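Local coordinates for Abbfa_003403 (PDB 4ZXH), which probably assembles a small peptide product as a four-domain nonribosomal peptide synthetase with condensation, adenylation, carrier and thioesterase domains, at residues 273-285 against 296-308. Residues are numbered along the deposited sequence; the frame is centred on the assembly and turned at random.
Sequences ENNLVIATPVAGR and QFVNTIAIHMDID. With PNS (4'-phosphopantetheine), chain B.
Backbone hydrogen bonds pair I278 with I303 in both directions, I303 N to I278 O at 3.0 Å, and L276 with M305 likewise, in an antiparallel ladder of the condensation domain. Its strands 275-279 and 302-306 run at 159° to each other; A279 also hydrogen-bonds the backbone of I356 and M358 on strand 356-360. At one end I307 N donates to N274 O. Past the strands the pairing goes on: T280 N reaches I301 O at 2.7 Å, with only a weak return bond, and V282 and N299 again bond both ways. Here T300 divides its branches: OG1 donates a weak hydrogen bond to phosphopantetheine O40, while the methyl CG2, anti to the backbone N, meets A279 CB. P281 CG lies 4.0 Å from the thiol sulfur S44; the cofactor is also hydrogen-bonded to S1008 N, consistent with a carrier domain docked at the condensation domain.

On the face bearing N275, V277 and H304, the N275 amide gives H304 NE2 a weak, bent bond from ND2, the amide and ring planes 55° apart. V277 splits its methyls, CG1 against A302 CB and CG2 against H304 CB. On the other face L276 CD1 packs on I307 CG1, while I278 and M305 turn to Y264 of helix 255-271 and I303 to S327 of helix 313-329. The V282 and I301 side chains cross at about a right angle, CG1 against CD1.

At the far end R285, extended from CG to NE, sets its guanidinium against the F297 ring, the planes 60° apart. Its NH1 is held by the L290 and A293 carbonyls, its NH2 by a salt bridge to D151, last residue of the HHxxxD motif, which probably helps shape that active-site loop. F297 CD2 sits over one guanidinium face, offset toward the rim, 3.4 Å from R285 NH2.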
# COMPACT_ATOMS: atom_id res chain seq x y z
N GLU A 273 19.94 -2.95 -4.32
CA GLU A 273 19.36 -4.28 -4.16
C GLU A 273 20.01 -5.25 -5.14
O GLU A 273 20.37 -4.88 -6.25
CB GLU A 273 17.86 -4.22 -4.37
CG GLU A 273 17.16 -5.51 -4.02
CD GLU A 273 17.27 -5.85 -2.55
OE1 GLU A 273 17.37 -4.90 -1.73
OE2 GLU A 273 17.28 -7.06 -2.23
N ASN A 274 20.18 -6.50 -4.72
CA ASN A 274 20.83 -7.52 -5.54
C ASN A 274 19.82 -8.33 -6.33
O ASN A 274 20.14 -8.90 -7.37
CB ASN A 274 21.67 -8.44 -4.66
CG ASN A 274 22.73 -7.70 -3.88
OD1 ASN A 274 23.33 -6.75 -4.38
ND2 ASN A 274 22.94 -8.11 -2.62
N ASN A 275 18.60 -8.41 -5.83
CA ASN A 275 17.57 -9.19 -6.50
C ASN A 275 16.61 -8.26 -7.23
O ASN A 275 15.80 -7.55 -6.62
CB ASN A 275 16.83 -10.07 -5.49
CG ASN A 275 17.69 -11.23 -4.99
OD1 ASN A 275 18.07 -11.28 -3.82
ND2 ASN A 275 17.98 -12.17 -5.88
N LEU A 276 16.72 -8.26 -8.56
CA LEU A 276 15.92 -7.39 -9.40
C LEU A 276 15.15 -8.18 -10.43
O LEU A 276 15.69 -9.14 -11.00
CB LEU A 276 16.79 -6.37 -10.09
CG LEU A 276 17.76 -5.61 -9.21
CD1 LEU A 276 18.94 -5.09 -10.05
CD2 LEU A 276 17.03 -4.48 -8.54
N VAL A 277 13.90 -7.80 -10.68
CA VAL A 277 13.13 -8.40 -11.77
C VAL A 277 12.79 -7.40 -12.86
O VAL A 277 12.35 -6.29 -12.57
CB VAL A 277 11.82 -9.02 -11.26
CG1 VAL A 277 11.06 -9.65 -12.40
CG2 VAL A 277 12.12 -10.06 -10.20
N ILE A 278 13.00 -7.79 -14.12
CA ILE A 278 12.62 -6.97 -15.27
C ILE A 278 11.78 -7.77 -16.26
O ILE A 278 12.19 -8.85 -16.70
CB ILE A 278 13.85 -6.42 -16.01
CG1 ILE A 278 14.65 -5.48 -15.11
CG2 ILE A 278 13.44 -5.68 -17.26
CD1 ILE A 278 15.74 -4.76 -15.84
N ALA A 279 10.60 -7.25 -16.61
CA ALA A 279 9.73 -7.92 -17.58
C ALA A 279 10.16 -7.59 -19.00
O ALA A 279 10.50 -6.44 -19.27
CB ALA A 279 8.26 -7.52 -17.36
N THR A 280 10.14 -8.58 -19.89
CA THR A 280 10.46 -8.39 -21.31
C THR A 280 9.52 -9.13 -22.26
O THR A 280 9.67 -10.33 -22.48
CB THR A 280 11.86 -8.88 -21.68
OG1 THR A 280 12.82 -8.38 -20.76
CG2 THR A 280 12.21 -8.38 -23.08
N PRO A 281 8.55 -8.43 -22.83
CA PRO A 281 7.71 -8.91 -23.94
C PRO A 281 8.48 -9.64 -25.03
O PRO A 281 9.54 -9.17 -25.45
CB PRO A 281 7.13 -7.62 -24.49
CG PRO A 281 6.93 -6.80 -23.27
CD PRO A 281 8.07 -7.13 -22.32
N VAL A 282 7.94 -10.78 -25.48
CA VAL A 282 8.45 -11.44 -26.66
C VAL A 282 7.37 -11.46 -27.74
O VAL A 282 6.18 -11.50 -27.43
CB VAL A 282 8.93 -12.87 -26.36
CG1 VAL A 282 9.99 -12.83 -25.30
CG2 VAL A 282 7.76 -13.75 -25.94
N ALA A 283 7.81 -11.41 -29.00
CA ALA A 283 6.91 -11.35 -30.15
C ALA A 283 5.90 -12.49 -30.15
O ALA A 283 4.73 -12.29 -30.48
CB ALA A 283 7.72 -11.35 -31.45
N GLY A 284 6.36 -13.69 -29.82
CA GLY A 284 5.48 -14.83 -29.67
C GLY A 284 5.03 -15.58 -30.91
O GLY A 284 4.08 -16.39 -30.83
N ARG A 285 5.67 -15.35 -32.06
CA ARG A 285 5.23 -16.04 -33.28
C ARG A 285 6.32 -16.98 -33.80
O ARG A 285 6.97 -16.72 -34.82
CB ARG A 285 4.85 -15.03 -34.37
CG ARG A 285 3.95 -13.92 -33.89
CD ARG A 285 3.96 -12.75 -34.85
NE ARG A 285 3.03 -11.70 -34.44
CZ ARG A 285 1.89 -11.43 -35.09
NH1 ARG A 285 1.58 -12.14 -36.18
NH2 ARG A 285 1.10 -10.44 -34.69
N GLN A 296 -3.13 -10.77 -31.04
CA GLN A 296 -2.33 -10.41 -29.87
C GLN A 296 -1.55 -11.64 -29.40
O GLN A 296 -2.09 -12.54 -28.76
CB GLN A 296 -3.24 -9.80 -28.79
CG GLN A 296 -2.79 -9.75 -27.33
CD GLN A 296 -1.31 -9.58 -27.11
OE1 GLN A 296 -0.60 -8.99 -27.92
NE2 GLN A 296 -0.84 -10.06 -25.97
N PHE A 297 -0.27 -11.67 -29.77
CA PHE A 297 0.59 -12.85 -29.63
C PHE A 297 1.75 -12.58 -28.68
O PHE A 297 2.51 -13.48 -28.34
CB PHE A 297 1.13 -13.28 -30.99
CG PHE A 297 0.09 -13.76 -31.95
CD1 PHE A 297 -0.42 -15.05 -31.86
CD2 PHE A 297 -0.39 -12.93 -32.95
CE1 PHE A 297 -1.39 -15.50 -32.75
CE2 PHE A 297 -1.36 -13.37 -33.85
CZ PHE A 297 -1.86 -14.66 -33.75
N VAL A 298 1.86 -11.33 -28.25
CA VAL A 298 2.94 -10.89 -27.38
C VAL A 298 2.80 -11.45 -25.97
O VAL A 298 1.75 -11.32 -25.36
CB VAL A 298 2.96 -9.36 -27.32
CG1 VAL A 298 3.67 -8.86 -26.09
CG2 VAL A 298 3.59 -8.81 -28.57
N ASN A 299 3.86 -12.08 -25.45
CA ASN A 299 3.85 -12.61 -24.09
C ASN A 299 4.94 -12.00 -23.20
O ASN A 299 6.10 -11.90 -23.57
CB ASN A 299 4.01 -14.14 -24.11
CG ASN A 299 3.73 -14.78 -22.75
OD1 ASN A 299 2.83 -14.36 -22.01
ND2 ASN A 299 4.52 -15.80 -22.43
N THR A 300 4.56 -11.59 -22.00
CA THR A 300 5.52 -11.05 -21.06
C THR A 300 6.32 -12.20 -20.45
O THR A 300 5.77 -13.25 -20.14
CB THR A 300 4.81 -10.23 -19.94
OG1 THR A 300 4.06 -9.16 -20.52
CG2 THR A 300 5.81 -9.66 -18.95
N ILE A 301 7.64 -12.02 -20.31
CA ILE A 301 8.40 -12.89 -19.41
C ILE A 301 9.13 -12.07 -18.36
O ILE A 301 9.59 -10.96 -18.65
CB ILE A 301 9.42 -13.78 -20.15
CG1 ILE A 301 10.42 -12.94 -20.93
CG2 ILE A 301 8.73 -14.81 -21.02
CD1 ILE A 301 11.43 -13.79 -21.72
N ALA A 302 9.23 -12.61 -17.15
CA ALA A 302 9.95 -11.96 -16.06
C ALA A 302 11.35 -12.56 -15.83
O ALA A 302 11.49 -13.74 -15.48
CB ALA A 302 9.13 -12.02 -14.77
N ILE A 303 12.38 -11.74 -16.02
CA ILE A 303 13.75 -12.18 -15.77
C ILE A 303 14.23 -11.70 -14.41
O ILE A 303 14.44 -10.50 -14.20
CB ILE A 303 14.72 -11.67 -16.84
CG1 ILE A 303 14.20 -11.97 -18.25
CG2 ILE A 303 16.07 -12.28 -16.62
CD1 ILE A 303 13.90 -13.40 -18.47
N HIS A 304 14.39 -12.63 -13.48
CA HIS A 304 14.87 -12.29 -12.15
C HIS A 304 16.37 -12.59 -12.08
O HIS A 304 16.78 -13.75 -12.19
CB HIS A 304 14.08 -13.07 -11.09
CG HIS A 304 14.67 -13.02 -9.71
ND1 HIS A 304 14.53 -14.06 -8.81
CD2 HIS A 304 15.40 -12.07 -9.08
CE1 HIS A 304 15.15 -13.75 -7.69
NE2 HIS A 304 15.69 -12.55 -7.83
N MET A 305 17.17 -11.54 -11.93
CA MET A 305 18.63 -11.64 -11.85
C MET A 305 19.10 -11.48 -10.41
O MET A 305 18.64 -10.59 -9.70
CB MET A 305 19.34 -10.57 -12.70
CG MET A 305 19.20 -10.68 -14.22
SD MET A 305 20.10 -12.04 -14.95
CE MET A 305 21.68 -11.85 -14.13
N ASP A 306 20.03 -12.32 -9.99
CA ASP A 306 20.70 -12.07 -8.73
C ASP A 306 22.02 -11.39 -9.06
O ASP A 306 22.96 -12.06 -9.51
CB ASP A 306 20.92 -13.35 -7.94
CG ASP A 306 21.30 -13.09 -6.49
OD1 ASP A 306 21.66 -11.94 -6.16
OD2 ASP A 306 21.24 -14.04 -5.67
N ILE A 307 22.08 -10.07 -8.89
CA ILE A 307 23.31 -9.32 -9.13
C ILE A 307 24.40 -9.71 -8.15
O ILE A 307 24.18 -9.73 -6.94
CB ILE A 307 23.12 -7.80 -8.98
CG1 ILE A 307 21.90 -7.32 -9.76
CG2 ILE A 307 24.38 -7.07 -9.44
CD1 ILE A 307 22.02 -7.57 -11.19
N ASP A 308 25.57 -10.02 -8.70
CA ASP A 308 26.78 -10.18 -7.92
C ASP A 308 27.72 -9.00 -8.23
O ASP A 308 28.36 -8.98 -9.28
CB ASP A 308 27.43 -11.53 -8.25
CG ASP A 308 28.74 -11.76 -7.52
OD1 ASP A 308 29.01 -11.09 -6.49
OD2 ASP A 308 29.50 -12.63 -7.99
O23 PNS B . -3.66 -11.40 -10.52
P24 PNS B . -4.14 -12.37 -11.57
O25 PNS B . -4.07 -13.84 -11.28
O27 PNS B . -3.23 -12.07 -12.87
C28 PNS B . -3.14 -10.75 -13.41
C29 PNS B . -2.27 -10.79 -14.65
C30 PNS B . -2.93 -11.79 -15.59
C31 PNS B . -0.86 -11.25 -14.27
C32 PNS B . -2.18 -9.38 -15.25
O33 PNS B . -1.93 -8.47 -14.17
C34 PNS B . -1.11 -9.31 -16.32
O35 PNS B . -1.15 -9.99 -17.34
N36 PNS B . -0.09 -8.48 -16.13
C37 PNS B . 0.99 -8.34 -17.10
C38 PNS B . 1.02 -6.89 -17.56
C39 PNS B . 1.47 -6.83 -18.99
O40 PNS B . 1.14 -7.69 -19.79
N41 PNS B . 2.24 -5.78 -19.26
C42 PNS B . 2.84 -5.43 -20.53
C43 PNS B . 3.84 -4.37 -20.10
S44 PNS B . 5.44 -5.17 -19.95